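Local coordinates for antifreeze protein type II (Clupea harengus, PDB 2PY2) that probably binds ice crystals in a calcium-dependent way and checks their growth, using a C-type lectin fold, at residues G13-W25 with C117-L129. Residues are numbered along the deposited sequence; the frame is centred on the assembly and turned at random.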
loop_
_atom_site.group_PDB
_atom_site.type_symbol
_atom_site.label_atom_id
_atom_site.label_comp_id
_atom_site.label_asym_id
_atom_site.label_seq_id
_atom_site.Cartn_x
_atom_site.Cartn_y
_atom_site.Cartn_z
ATOM N N GLY A 13 -3.232 9.862 -13.581
ATOM C CA GLY A 13 -4.506 9.252 -13.920
ATOM C C GLY A 13 -5.240 8.497 -12.830
ATOM O O GLY A 13 -6.274 7.884 -13.094
ATOM N N ARG A 14 -4.719 8.530 -11.609
ATOM C CA ARG A 14 -5.363 7.833 -10.503
ATOM C C ARG A 14 -5.598 8.810 -9.357
ATOM O O ARG A 14 -4.970 9.872 -9.298
ATOM C CB ARG A 14 -4.472 6.692 -10.011
ATOM C CG ARG A 14 -3.909 5.814 -11.113
ATOM C CD ARG A 14 -2.743 4.981 -10.589
ATOM N NE ARG A 14 -3.166 4.051 -9.554
ATOM C CZ ARG A 14 -2.334 3.388 -8.758
ATOM N NH1 ARG A 14 -1.020 3.558 -8.876
ATOM N NH2 ARG A 14 -2.816 2.551 -7.849
ATOM N N CYS A 15 -6.507 8.450 -8.457
ATOM C CA CYS A 15 -6.813 9.270 -7.291
ATOM C C CYS A 15 -6.377 8.480 -6.065
ATOM O O CYS A 15 -6.593 7.271 -5.984
ATOM C CB CYS A 15 -8.310 9.583 -7.218
ATOM S SG CYS A 15 -8.944 10.479 -8.675
ATOM N N PHE A 16 -5.758 9.171 -5.118
ATOM C CA PHE A 16 -5.251 8.538 -3.908
ATOM C C PHE A 16 -5.839 9.124 -2.641
ATOM O O PHE A 16 -6.220 10.298 -2.598
ATOM C CB PHE A 16 -3.731 8.683 -3.854
ATOM C CG PHE A 16 -3.013 7.954 -4.947
ATOM C CD1 PHE A 16 -2.488 6.683 -4.728
ATOM C CD2 PHE A 16 -2.856 8.537 -6.199
ATOM C CE1 PHE A 16 -1.818 6.010 -5.737
ATOM C CE2 PHE A 16 -2.183 7.869 -7.221
ATOM C CZ PHE A 16 -1.663 6.604 -6.992
ATOM N N LEU A 17 -5.905 8.299 -1.602
ATOM C CA LEU A 17 -6.423 8.746 -0.326
ATOM C C LEU A 17 -5.702 8.043 0.808
ATOM O O LEU A 17 -5.468 6.834 0.755
ATOM C CB LEU A 17 -7.924 8.470 -0.217
ATOM C CG LEU A 17 -8.575 8.933 1.091
ATOM C CD1 LEU A 17 -8.535 10.454 1.169
ATOM C CD2 LEU A 17 -10.012 8.454 1.156
ATOM N N PHE A 18 -5.333 8.823 1.819
ATOM C CA PHE A 18 -4.673 8.301 3.002
ATOM C C PHE A 18 -5.772 8.085 4.033
ATOM O O PHE A 18 -6.508 9.018 4.373
ATOM C CB PHE A 18 -3.645 9.304 3.548
ATOM C CG PHE A 18 -3.022 8.890 4.860
ATOM C CD1 PHE A 18 -2.150 7.803 4.928
ATOM C CD2 PHE A 18 -3.301 9.589 6.028
ATOM C CE1 PHE A 18 -1.564 7.423 6.143
ATOM C CE2 PHE A 18 -2.720 9.219 7.251
ATOM C CZ PHE A 18 -1.850 8.133 7.308
ATOM N N ASN A 19 -5.905 6.847 4.497
ATOM C CA ASN A 19 -6.899 6.504 5.508
ATOM C C ASN A 19 -6.131 6.361 6.818
ATOM O O ASN A 19 -5.403 5.392 7.014
ATOM C CB ASN A 19 -7.583 5.185 5.130
ATOM C CG ASN A 19 -8.625 4.756 6.135
ATOM O OD1 ASN A 19 -8.939 5.484 7.073
ATOM N ND2 ASN A 19 -9.172 3.558 5.942
ATOM N N PRO A 20 -6.273 7.331 7.739
ATOM C CA PRO A 20 -5.547 7.238 9.008
ATOM C C PRO A 20 -6.053 6.180 9.986
ATOM O O PRO A 20 -5.351 5.824 10.928
ATOM C CB PRO A 20 -5.656 8.656 9.568
ATOM C CG PRO A 20 -7.010 9.082 9.092
ATOM C CD PRO A 20 -7.037 8.593 7.659
ATOM N N LEU A 21 -7.256 5.667 9.757
ATOM C CA LEU A 21 -7.825 4.656 10.642
ATOM C C LEU A 21 -6.928 3.419 10.736
ATOM O O LEU A 21 -6.472 2.911 9.718
ATOM C CB LEU A 21 -9.210 4.267 10.134
ATOM C CG LEU A 21 -10.046 3.308 10.978
ATOM C CD1 LEU A 21 -10.118 3.786 12.423
ATOM C CD2 LEU A 21 -11.446 3.222 10.359
ATOM N N GLN A 22 -6.674 2.957 11.960
ATOM C CA GLN A 22 -5.845 1.772 12.217
ATOM C C GLN A 22 -6.668 0.506 11.970
ATOM O O GLN A 22 -7.572 0.188 12.737
ATOM C CB GLN A 22 -5.354 1.788 13.665
ATOM C CG GLN A 22 -4.456 2.966 13.991
ATOM C CD GLN A 22 -3.115 2.859 13.310
ATOM O OE1 GLN A 22 -2.251 2.084 13.729
ATOM N NE2 GLN A 22 -2.933 3.626 12.243
ATOM N N LEU A 23 -6.336 -0.222 10.908
ATOM C CA LEU A 23 -7.074 -1.429 10.543
ATOM C C LEU A 23 -6.147 -2.533 10.070
ATOM O O LEU A 23 -5.060 -2.244 9.554
ATOM C CB LEU A 23 -8.015 -1.111 9.386
ATOM C CG LEU A 23 -9.040 -0.000 9.591
ATOM C CD1 LEU A 23 -9.600 0.441 8.247
ATOM C CD2 LEU A 23 -10.143 -0.516 10.500
ATOM N N HIS A 24 -6.559 -3.795 10.217
ATOM C CA HIS A 24 -5.692 -4.836 9.684
ATOM C C HIS A 24 -5.854 -4.795 8.166
ATOM O O HIS A 24 -6.755 -4.138 7.651
ATOM C CB HIS A 24 -5.952 -6.245 10.288
ATOM C CG HIS A 24 -7.345 -6.779 10.144
ATOM N ND1 HIS A 24 -8.046 -6.754 8.959
ATOM C CD2 HIS A 24 -8.104 -7.492 11.012
ATOM C CE1 HIS A 24 -9.171 -7.434 9.099
ATOM N NE2 HIS A 24 -9.230 -7.893 10.336
ATOM N N TRP A 25 -4.975 -5.478 7.445
ATOM C CA TRP A 25 -4.988 -5.424 5.987
ATOM C C TRP A 25 -6.328 -5.673 5.311
ATOM O O TRP A 25 -6.732 -4.920 4.421
ATOM C CB TRP A 25 -3.928 -6.376 5.424
ATOM C CG TRP A 25 -3.635 -6.141 3.965
ATOM C CD1 TRP A 25 -2.629 -5.367 3.435
ATOM C CD2 TRP A 25 -4.358 -6.674 2.854
ATOM N NE1 TRP A 25 -2.687 -5.401 2.055
ATOM C CE2 TRP A 25 -3.740 -6.193 1.678
ATOM C CE3 TRP A 25 -5.478 -7.517 2.737
ATOM C CZ2 TRP A 25 -4.203 -6.529 0.395
ATOM C CZ3 TRP A 25 -5.934 -7.847 1.464
ATOM C CH2 TRP A 25 -5.298 -7.354 0.315
ATOM N N CYS A 117 -0.547 -9.726 8.181
ATOM C CA CYS A 117 -1.717 -8.969 7.754
ATOM C C CYS A 117 -2.659 -8.553 8.874
ATOM O O CYS A 117 -3.497 -7.680 8.670
ATOM C CB CYS A 117 -2.501 -9.755 6.705
ATOM S SG CYS A 117 -1.497 -10.366 5.308
ATOM N N THR A 118 -2.539 -9.172 10.047
ATOM C CA THR A 118 -3.411 -8.823 11.169
ATOM C C THR A 118 -2.999 -7.566 11.931
ATOM O O THR A 118 -3.742 -7.083 12.783
ATOM C CB THR A 118 -3.531 -9.983 12.172
ATOM O OG1 THR A 118 -2.224 -10.458 12.512
ATOM C CG2 THR A 118 -4.345 -11.121 11.564
ATOM N N HIS A 119 -1.819 -7.033 11.628
ATOM C CA HIS A 119 -1.340 -5.821 12.299
ATOM C C HIS A 119 -2.200 -4.636 11.903
ATOM O O HIS A 119 -2.607 -4.532 10.751
ATOM C CB HIS A 119 0.104 -5.524 11.888
ATOM C CG HIS A 119 1.113 -6.413 12.541
ATOM N ND1 HIS A 119 0.779 -7.614 13.131
ATOM C CD2 HIS A 119 2.454 -6.290 12.669
ATOM C CE1 HIS A 119 1.875 -8.193 13.595
ATOM N NE2 HIS A 119 2.904 -7.410 13.327
ATOM N N LEU A 120 -2.444 -3.726 12.842
ATOM C CA LEU A 120 -3.249 -2.542 12.544
ATOM C C LEU A 120 -2.385 -1.391 12.032
ATOM O O LEU A 120 -1.415 -1.018 12.679
ATOM C CB LEU A 120 -3.989 -2.063 13.802
ATOM C CG LEU A 120 -4.966 -3.017 14.499
ATOM C CD1 LEU A 120 -5.939 -3.570 13.488
ATOM C CD2 LEU A 120 -4.219 -4.154 15.170
ATOM N N HIS A 121 -2.736 -0.845 10.869
ATOM C CA HIS A 121 -2.016 0.293 10.302
ATOM C C HIS A 121 -2.930 1.188 9.480
ATOM O O HIS A 121 -4.043 0.801 9.107
ATOM C CB HIS A 121 -0.869 -0.176 9.405
ATOM C CG HIS A 121 0.268 -0.793 10.152
ATOM N ND1 HIS A 121 1.028 -0.088 11.058
ATOM C CD2 HIS A 121 0.784 -2.043 10.118
ATOM C CE1 HIS A 121 1.968 -0.876 11.550
ATOM N NE2 HIS A 121 1.840 -2.069 10.998
ATOM N N SER A 122 -2.456 2.403 9.225
ATOM C CA SER A 122 -3.179 3.346 8.397
ATOM C C SER A 122 -3.019 2.749 7.006
ATOM O O SER A 122 -2.329 1.745 6.850
ATOM C CB SER A 122 -2.506 4.714 8.456
ATOM O OG SER A 122 -2.490 5.182 9.787
ATOM N N SER A 123 -3.628 3.350 5.993
ATOM C CA SER A 123 -3.497 2.775 4.665
ATOM C C SER A 123 -3.648 3.772 3.532
ATOM O O SER A 123 -4.084 4.908 3.731
ATOM C CB SER A 123 -4.510 1.636 4.496
ATOM O OG SER A 123 -5.838 2.099 4.688
ATOM N N ILE A 124 -3.263 3.335 2.338
ATOM C CA ILE A 124 -3.356 4.168 1.149
ATOM C C ILE A 124 -4.325 3.508 0.186
ATOM O O ILE A 124 -4.133 2.341 -0.168
ATOM C CB ILE A 124 -2.009 4.265 0.403
ATOM C CG1 ILE A 124 -0.861 4.536 1.386
ATOM C CG2 ILE A 124 -2.109 5.333 -0.686
ATOM C CD1 ILE A 124 -1.000 5.809 2.173
ATOM N N CYS A 125 -5.353 4.238 -0.240
ATOM C CA CYS A 125 -6.316 3.701 -1.200
ATOM C C CYS A 125 -6.117 4.414 -2.536
ATOM O O CYS A 125 -5.682 5.569 -2.580
ATOM C CB CYS A 125 -7.773 3.929 -0.760
ATOM S SG CYS A 125 -8.393 3.108 0.756
ATOM N N ALA A 126 -6.428 3.728 -3.626
ATOM C CA ALA A 126 -6.297 4.330 -4.946
ATOM C C ALA A 126 -7.351 3.777 -5.888
ATOM O O ALA A 126 -7.853 2.672 -5.693
ATOM C CB ALA A 126 -4.903 4.076 -5.511
ATOM N N LYS A 127 -7.693 4.566 -6.900
ATOM C CA LYS A 127 -8.673 4.169 -7.903
ATOM C C LYS A 127 -8.493 5.058 -9.124
ATOM O O LYS A 127 -8.022 6.190 -9.016
ATOM C CB LYS A 127 -10.103 4.286 -7.353
ATOM C CG LYS A 127 -10.513 5.671 -6.872
ATOM C CD LYS A 127 -11.956 5.673 -6.377
ATOM C CE LYS A 127 -12.358 7.024 -5.812
ATOM N NZ LYS A 127 -13.792 7.052 -5.394
ATOM N N PRO A 128 -8.835 4.546 -10.315
ATOM C CA PRO A 128 -8.678 5.364 -11.520
ATOM C C PRO A 128 -9.506 6.649 -11.522
ATOM O O PRO A 128 -10.567 6.730 -10.900
ATOM C CB PRO A 128 -9.069 4.405 -12.647
ATOM C CG PRO A 128 -9.987 3.425 -11.974
ATOM C CD PRO A 128 -9.307 3.193 -10.655
ATOM N N LEU A 129 -8.993 7.659 -12.215
ATOM C CA LEU A 129 -9.670 8.942 -12.326
ATOM C C LEU A 129 -10.804 8.780 -13.335
ATOM O O LEU A 129 -10.586 8.274 -14.435
ATOM C CB LEU A 129 -8.684 10.008 -12.813
ATOM C CG LEU A 129 -9.211 11.427 -13.049
ATOM C CD1 LEU A 129 -9.665 12.043 -11.733
ATOM C CD2 LEU A 129 -8.115 12.271 -13.678
HETATM O O HOH W 1 -8.391 1.909 3.871
HETATM O O HOH W 2 -6.123 1.516 7.445
#
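The antiparallel pairing of the first long strand with the last, a hallmark of the C-type lectin fold that brings the two ends of the domain together, joins Cys15, Leu17 and Asn19 to Lys127, Cys125 and Ser123. Strands 14-20 and 121-128 run at 161° to each other, and each of these three hydrogen-bonded pairs closes two backbone bonds, as in Cys125 N to Leu17 O at 2.8 Å. Between Asn19 and Leu23 the register slips by two residues, a beta bulge, before Leu23 and His121 resume reciprocal bonding. Within it Ser122 OG donates to Pro20 O over 3.1 Å from above the carbonyl plane, while Asn19 OD1 accepts from Leu21 N in an Asx turn. Asn19 and Ser123 are also linked through water: one molecule accepts from Asn19 ND2 at 2.8 Å and bonds Ser123 OG, which a second water ties to Leu21 O.

On the face of Phe16, Phe18, Ile124 and Ala126, the contact is mainly apolar, with the Arg14 guanidinium at its margin. Ile124 CD1 meets the edge of the Phe18 ring at CD1, 3.6 Å away and in plane; with CG anti to the backbone N (chi1 174°), beside the carbonyl carbon, the ring reaches back across to strand 121-128, its CZ 3.7 Å from Ser122 CB. Ala126 CB sits 3.6 Å from Phe16 CD1 and is flanked by Arg14 NH2, whose guanidinium has Phe16 CZ above one face, displaced toward the rim, and whose NH1 forms a salt bridge with Glu47. Beyond the bulge, Trp25 N bonds Cys117 O at 2.9 Å where helix 25-33 begins.

Strand 121-128 pairs antiparallel with 14-20 and 38-39 and parallel with 62-64, Ile124 making backbone hydrogen bonds with Ala40 and Trp63, and the Cys32-Cys125 disulfide ties it to helix 25-33.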